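Local coordinates for Cro protein (Xylella fastidiosa, PDB 3BD1) that probably binds operator DNA through a helix-turn-helix domain and so regulates transcription in a prophage, as Cro proteins of phages do, at residues R47-N50 against G51-I54. Numbering follows the deposited sequence.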
# COMPACT_ATOMS: atom_id res chain seq x y z
N ARG A 47 -13.01 -11.49 -2.21
CA ARG A 47 -13.71 -11.14 -3.44
C ARG A 47 -13.14 -9.90 -4.15
O ARG A 47 -12.92 -9.92 -5.36
CB ARG A 47 -15.19 -10.93 -3.13
CG ARG A 47 -15.93 -12.21 -2.80
CD ARG A 47 -17.39 -11.95 -2.45
NE ARG A 47 -18.09 -13.21 -2.25
CZ ARG A 47 -19.29 -13.31 -1.68
NH1 ARG A 47 -19.92 -12.23 -1.24
NH2 ARG A 47 -19.85 -14.51 -1.54
N VAL A 48 -12.94 -8.81 -3.41
CA VAL A 48 -12.48 -7.58 -4.04
C VAL A 48 -11.06 -7.67 -4.57
O VAL A 48 -10.69 -6.93 -5.48
CB VAL A 48 -12.65 -6.34 -3.16
CG1 VAL A 48 -14.13 -6.15 -2.77
CG2 VAL A 48 -11.73 -6.30 -1.92
N THR A 49 -10.26 -8.55 -3.94
CA THR A 49 -8.90 -8.79 -4.42
C THR A 49 -8.82 -9.84 -5.52
O THR A 49 -7.73 -10.24 -5.95
CB THR A 49 -7.98 -9.21 -3.26
OG1 THR A 49 -8.34 -10.51 -2.79
CG2 THR A 49 -7.84 -8.16 -2.15
N ASN A 50 -9.99 -10.31 -5.97
CA ASN A 50 -10.04 -11.35 -7.00
C ASN A 50 -9.26 -12.60 -6.60
O ASN A 50 -8.67 -13.28 -7.45
CB ASN A 50 -9.54 -10.86 -8.33
CG ASN A 50 -9.99 -11.71 -9.53
OD1 ASN A 50 -9.23 -11.90 -10.52
ND2 ASN A 50 -11.20 -12.21 -9.43
N GLY A 51 -9.27 -12.88 -5.30
CA GLY A 51 -8.60 -14.06 -4.79
C GLY A 51 -7.09 -13.94 -4.62
O GLY A 51 -6.41 -14.96 -4.36
N ALA A 52 -6.54 -12.73 -4.73
CA ALA A 52 -5.10 -12.52 -4.53
C ALA A 52 -4.76 -12.85 -3.08
O ALA A 52 -3.65 -13.30 -2.82
CB ALA A 52 -4.70 -11.09 -4.79
N VAL A 53 -5.73 -12.67 -2.19
CA VAL A 53 -5.66 -13.24 -0.84
C VAL A 53 -6.94 -13.99 -0.63
O VAL A 53 -7.99 -13.66 -1.19
CB VAL A 53 -5.46 -12.20 0.23
CG1 VAL A 53 -4.11 -11.48 0.03
CG2 VAL A 53 -6.57 -11.24 0.34
N ILE A 54 -6.84 -15.03 0.19
CA ILE A 54 -7.99 -15.84 0.55
C ILE A 54 -8.23 -15.80 2.04
O ILE A 54 -7.37 -15.42 2.82
CB ILE A 54 -7.88 -17.29 0.03
CG1 ILE A 54 -6.71 -18.02 0.67
CG2 ILE A 54 -7.77 -17.26 -1.50
CD1 ILE A 54 -6.76 -19.51 0.37
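Thr49, the first residue beyond helix 42-48, meets Ala52 and Val53 as the chain folds back on itself. Its carbonyl O accepts the N-H of Ala52 (Ala52 N to Thr49 O 3.0 Å, 158° at the hydrogen), a bond that closes a type I' turn from Thr49 to Ala52. The small CB of Ala52 fits close to Thr49 O (3.4 Å) at the turn's end. The threonine hydroxyl lies between the backbone N and the carbonyl carbon (chi1 69°), which turns it toward the last turn of its own helix, where Ile45 O is its main hydrogen-bond partner. The same oxygen also receives Val53 N, a weak bond, long at 3.4 Å between Val53 N and Thr49 OG1 but nearly straight at 170°. Threonine suits this place because its methyl serves the core: CG2 lies 4.2 Å from Val53 CG2, the two side chains crossing at about a right angle, and packs on helix 3-11. Buried Val53 suits the same core, resting on Ile6 and Ile45. Asn50 is the C-prime residue of a Schellman motif: Asn50 N hydrogen-bonds to Arg47 O (3.0 Å) while Gly51 N reaches back to Glu46 O. Asn-Gly is a classic central pair for a type I' turn, glycine adopting positive phi without strain. A buried hydroxyl thus links helix end to following chain, tying Ile45 O firmly and Val53 N only weakly, beside an apolar methyl.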